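Local coordinates for protein esterase (Staphylococcus aureus subsp. aureus USA300_TCH1516, PDB 3D7R) that probably hydrolyses ester bonds, as a putative esterase of the alpha/beta hydrolase fold whose natural substrate is not established, at residues A149-R152 against V153-L157; V182-L185 against L186-Q190. All blocks are in the same frame, centred on the assembly; numbering follows the deposited sequence.

Contacts 1 and 2 are both local, each lying along a single helix of the alpha/beta hydrolase fold, and their centres are 13 Å apart. Contact 1 comes first in the chain, on helix 143-161 just before strand 166-171; contact 2 follows at the end of helix 173-187, which leads on to strand 195-199 in a beta-alpha-beta unit. The two helices touch through their side chains. Y154 CE2 of contact 1 lies 3.6 Å from L185 CD1 of contact 2, and Q151 NE2 lies 3.8 Å from L185 CD2, so two helices of the fold are joined where Q151 and Y154, one turn apart on the first, meet the last turn of the second.

Contact 1. Residues A149-R152 against V153-L157; sequences AIQR and VYDQL. With NA (sodium ion), chain E.
Two and a half turns of helix 143-161 carry this contact, in which Q151 reaches one turn along to D155 while the side chain of Q156, on a different side of the helix, binds a sodium ion. Q151 NE2 donates to D155 OD1 at 2.9 Å, with an N-H...O angle of 140°. The acceptor lies near the amide plane of Q151, but the nitrogen comes to the syn side of OD1 and well out of the carboxylate plane, the two flat groups being turned 49° apart. A second, weak bond from Q151 NE2 to D155 OD2 is longer, at 3.4 Å, and straighter. The glutamine gets there because its chain leaves anti to the backbone N and then bends at chi2 (67°), which carries the amide forward along the helix to D155. The backbone of these turns keeps its i to i+4 bonds, among them D155 N to Q151 O at 2.8 Å. The helix is one of those flanking the central sheet of the alpha/beta hydrolase fold: I150, V153, Y154 and L157 touch strand 98-102. V153 CG1, set between the backbone N and the carbonyl carbon, comes within 3.3 Å of I150 O. Y154 turns its ring edge-to-face with F181 of helix 173-187, and its OH is hydrogen-bonded to P191 O. Q156 extends beyond CG, and its OE1 binds the sodium at 2.3 Å. Q156 NE2 donates to a water 3.0 Å away, and that same water lies 2.9 Å from the sodium as a second ligand.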
loop_
_atom_site.group_PDB
_atom_site.type_symbol
_atom_site.label_atom_id
_atom_site.label_comp_id
_atom_site.label_asym_id
_atom_site.label_seq_id
_atom_site.Cartn_x
_atom_site.Cartn_y
_atom_site.Cartn_z
ATOM N N ALA A 149 1.430 3.387 -14.766
ATOM C CA ALA A 149 2.731 3.713 -14.190
ATOM C C ALA A 149 3.312 2.555 -13.380
ATOM O O ALA A 149 4.497 2.254 -13.477
ATOM C CB ALA A 149 2.629 4.955 -13.340
ATOM N N ILE A 150 2.486 1.917 -12.557
ATOM C CA ILE A 150 2.951 0.779 -11.762
ATOM C C ILE A 150 3.409 -0.378 -12.678
ATOM O O ILE A 150 4.459 -0.974 -12.447
ATOM C CB ILE A 150 1.877 0.360 -10.723
ATOM C CG1 ILE A 150 1.646 1.515 -9.729
ATOM C CG2 ILE A 150 2.289 -0.937 -9.961
ATOM C CD1 ILE A 150 0.554 1.274 -8.726
ATOM N N GLN A 151 2.634 -0.650 -13.734
ATOM C CA GLN A 151 3.014 -1.607 -14.782
ATOM C C GLN A 151 4.407 -1.321 -15.351
ATOM O O GLN A 151 5.225 -2.235 -15.492
ATOM C CB GLN A 151 1.979 -1.594 -15.927
ATOM C CG GLN A 151 2.179 -2.716 -16.968
ATOM C CD GLN A 151 1.911 -4.107 -16.373
ATOM O OE1 GLN A 151 0.839 -4.357 -15.812
ATOM N NE2 GLN A 151 2.884 -5.017 -16.504
ATOM N N ARG A 152 4.671 -0.055 -15.686
ATOM C CA ARG A 152 5.941 0.311 -16.291
ATOM C C ARG A 152 7.108 0.026 -15.342
ATOM O O ARG A 152 8.111 -0.532 -15.777
ATOM C CB ARG A 152 5.962 1.784 -16.725
ATOM C CG ARG A 152 5.061 2.069 -17.952
ATOM C CD ARG A 152 5.084 3.560 -18.363
ATOM N NE ARG A 152 3.724 4.130 -18.415
ATOM C CZ ARG A 152 3.289 5.153 -17.669
ATOM N NH1 ARG A 152 4.092 5.788 -16.811
ATOM N NH2 ARG A 152 2.033 5.561 -17.805
ATOM N N VAL A 153 6.988 0.393 -14.060
ATOM C CA VAL A 153 8.095 0.122 -13.121
ATOM C C VAL A 153 8.220 -1.378 -12.852
ATOM O O VAL A 153 9.324 -1.906 -12.788
ATOM C CB VAL A 153 8.056 0.972 -11.805
ATOM C CG1 VAL A 153 6.853 0.651 -10.949
ATOM C CG2 VAL A 153 9.379 0.812 -10.987
ATOM N N TYR A 154 7.091 -2.074 -12.742
ATOM C CA TYR A 154 7.131 -3.533 -12.578
ATOM C C TYR A 154 7.863 -4.202 -13.738
ATOM O O TYR A 154 8.723 -5.044 -13.531
ATOM C CB TYR A 154 5.732 -4.120 -12.403
ATOM C CG TYR A 154 5.714 -5.643 -12.258
ATOM C CD1 TYR A 154 6.058 -6.251 -11.051
ATOM C CD2 TYR A 154 5.329 -6.466 -13.324
ATOM C CE1 TYR A 154 6.045 -7.634 -10.905
ATOM C CE2 TYR A 154 5.311 -7.882 -13.190
ATOM C CZ TYR A 154 5.673 -8.450 -11.982
ATOM O OH TYR A 154 5.641 -9.830 -11.832
ATOM N N ASP A 155 7.526 -3.811 -14.954
ATOM C CA ASP A 155 8.194 -4.334 -16.146
ATOM C C ASP A 155 9.697 -4.076 -16.124
ATOM O O ASP A 155 10.485 -4.973 -16.434
ATOM C CB ASP A 155 7.543 -3.760 -17.408
ATOM C CG ASP A 155 6.128 -4.322 -17.633
ATOM O OD1 ASP A 155 5.772 -5.310 -16.973
ATOM O OD2 ASP A 155 5.380 -3.782 -18.464
ATOM N N GLN A 156 10.078 -2.848 -15.761
ATOM C CA GLN A 156 11.492 -2.478 -15.562
ATOM C C GLN A 156 12.216 -3.466 -14.634
ATOM O O GLN A 156 13.231 -4.025 -15.014
ATOM C CB GLN A 156 11.610 -1.045 -15.011
ATOM C CG GLN A 156 13.047 -0.562 -14.818
ATOM C CD GLN A 156 13.151 0.823 -14.161
ATOM O OE1 GLN A 156 12.391 1.169 -13.228
ATOM N NE2 GLN A 156 14.125 1.617 -14.625
ATOM N N LEU A 157 11.689 -3.668 -13.427
ATOM C CA LEU A 157 12.271 -4.590 -12.430
ATOM C C LEU A 157 12.354 -6.057 -12.906
ATOM O O LEU A 157 13.393 -6.708 -12.771
ATOM C CB LEU A 157 11.477 -4.498 -11.116
ATOM C CG LEU A 157 11.421 -3.108 -10.453
ATOM C CD1 LEU A 157 10.674 -3.166 -9.093
ATOM C CD2 LEU A 157 12.818 -2.524 -10.260
HETATM NA NA NA E . 13.509 2.590 -11.787
HETATM O O HOH W 1 14.905 4.287 -13.636
#

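Contact 2. Residues V182-L185 against L186-Q190; sequences VQSL and LDNQQ
This local contact is a Schellman motif that ends helix 173-187, the helix of the beta-alpha-beta unit between strands 166-171 and 195-199. Q189, with positive phi, is its C-prime residue: Q190 N turns back to L185 O at 2.8 Å, and Q189 N reaches L186 O at 3.3 Å. Regular i to i+4 bonds run up to it, L186 N to V182 O and D187 N to Q183 O, with N188 N to S184 O the last. N188, where the chain departs from helical geometry, grips S184 O twice, with N and ND2 each 2.9 Å from that oxygen and approaching from opposite faces of the carbonyl plane. ND2 stands 37° out of this plane, its bond bent to 146°; chi1 of -77° keeps the side chain beside its own backbone N and brings the amide back over the last turn. On another side of the helix, D187 OD1 bonds to T252 OG1 and Q183 NE2 to the carbonyls of T252 and P248, tying the helix end to a loop. L185 packs against the aliphatic part of Q190, the two side chains crossing at about a right angle, with L185 CD2 3.6 Å from Q190 CB.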
loop_
_atom_site.group_PDB
_atom_site.type_symbol
_atom_site.label_atom_id
_atom_site.label_comp_id
_atom_site.label_asym_id
_atom_site.label_seq_id
_atom_site.Cartn_x
_atom_site.Cartn_y
_atom_site.Cartn_z
ATOM N N VAL A 182 -1.506 -6.962 -9.008
ATOM C CA VAL A 182 -1.132 -8.375 -9.199
ATOM C C VAL A 182 -2.291 -9.151 -9.856
ATOM O O VAL A 182 -2.071 -10.044 -10.676
ATOM C CB VAL A 182 -0.657 -9.010 -7.863
ATOM C CG1 VAL A 182 -0.475 -10.528 -8.007
ATOM C CG2 VAL A 182 0.648 -8.307 -7.394
ATOM N N GLN A 183 -3.520 -8.786 -9.505
ATOM C CA GLN A 183 -4.710 -9.357 -10.133
ATOM C C GLN A 183 -4.762 -9.017 -11.625
ATOM O O GLN A 183 -5.136 -9.858 -12.456
ATOM C CB GLN A 183 -5.971 -8.868 -9.419
ATOM C CG GLN A 183 -6.209 -9.500 -8.047
ATOM C CD GLN A 183 -7.336 -8.833 -7.245
ATOM O OE1 GLN A 183 -7.639 -7.660 -7.444
ATOM N NE2 GLN A 183 -7.945 -9.585 -6.327
ATOM N N SER A 184 -4.373 -7.790 -11.965
ATOM C CA SER A 184 -4.211 -7.394 -13.366
ATOM C C SER A 184 -3.174 -8.248 -14.111
ATOM O O SER A 184 -3.436 -8.731 -15.226
ATOM C CB SER A 184 -3.851 -5.915 -13.460
ATOM O OG SER A 184 -3.650 -5.540 -14.812
ATOM N N LEU A 185 -2.018 -8.451 -13.494
ATOM C CA LEU A 185 -0.989 -9.327 -14.063
ATOM C C LEU A 185 -1.549 -10.731 -14.320
ATOM O O LEU A 185 -1.363 -11.302 -15.401
ATOM C CB LEU A 185 0.216 -9.429 -13.116
ATOM C CG LEU A 185 1.027 -8.160 -12.824
ATOM C CD1 LEU A 185 2.067 -8.435 -11.742
ATOM C CD2 LEU A 185 1.705 -7.623 -14.063
ATOM N N LEU A 186 -2.224 -11.276 -13.306
ATOM C CA LEU A 186 -2.854 -12.596 -13.379
ATOM C C LEU A 186 -3.926 -12.697 -14.501
ATOM O O LEU A 186 -3.932 -13.658 -15.282
ATOM C CB LEU A 186 -3.462 -12.923 -12.001
ATOM C CG LEU A 186 -4.241 -14.221 -11.808
ATOM C CD1 LEU A 186 -3.374 -15.415 -12.210
ATOM C CD2 LEU A 186 -4.686 -14.323 -10.352
ATOM N N ASP A 187 -4.839 -11.729 -14.556
ATOM C CA ASP A 187 -5.871 -11.667 -15.606
ATOM C C ASP A 187 -5.252 -11.524 -17.003
ATOM O O ASP A 187 -5.833 -11.962 -18.016
ATOM C CB ASP A 187 -6.824 -10.491 -15.357
ATOM C CG ASP A 187 -7.669 -10.659 -14.059
ATOM O OD1 ASP A 187 -7.796 -11.792 -13.540
ATOM O OD2 ASP A 187 -8.196 -9.644 -13.558
ATOM N N ASN A 188 -4.078 -10.901 -17.049
ATOM C CA ASN A 188 -3.386 -10.636 -18.320
ATOM C C ASN A 188 -2.252 -11.630 -18.667
ATOM O O ASN A 188 -1.454 -11.393 -19.576
ATOM C CB ASN A 188 -2.904 -9.190 -18.320
ATOM C CG ASN A 188 -4.042 -8.208 -18.606
ATOM O OD1 ASN A 188 -4.570 -8.159 -19.719
ATOM N ND2 ASN A 188 -4.428 -7.439 -17.606
ATOM N N GLN A 189 -2.199 -12.743 -17.933
ATOM C CA GLN A 189 -1.166 -13.773 -18.100
ATOM C C GLN A 189 0.295 -13.268 -18.000
ATOM O O GLN A 189 1.201 -13.833 -18.637
ATOM C CB GLN A 189 -1.371 -14.536 -19.418
ATOM C CG GLN A 189 -2.777 -15.097 -19.578
ATOM C CD GLN A 189 -2.848 -16.168 -20.666
ATOM O OE1 GLN A 189 -3.378 -17.252 -20.435
ATOM N NE2 GLN A 189 -2.288 -15.875 -21.844
ATOM N N GLN A 190 0.511 -12.204 -17.234
ATOM C CA GLN A 190 1.853 -11.628 -17.085
ATOM C C GLN A 190 2.628 -12.406 -16.030
ATOM O O GLN A 190 2.032 -12.866 -15.060
ATOM C CB GLN A 190 1.758 -10.165 -16.626
ATOM C CG GLN A 190 1.137 -9.170 -17.619
ATOM C CD GLN A 190 2.047 -8.841 -18.784
ATOM O OE1 GLN A 190 3.181 -9.320 -18.871
ATOM N NE2 GLN A 190 1.551 -8.031 -19.696
#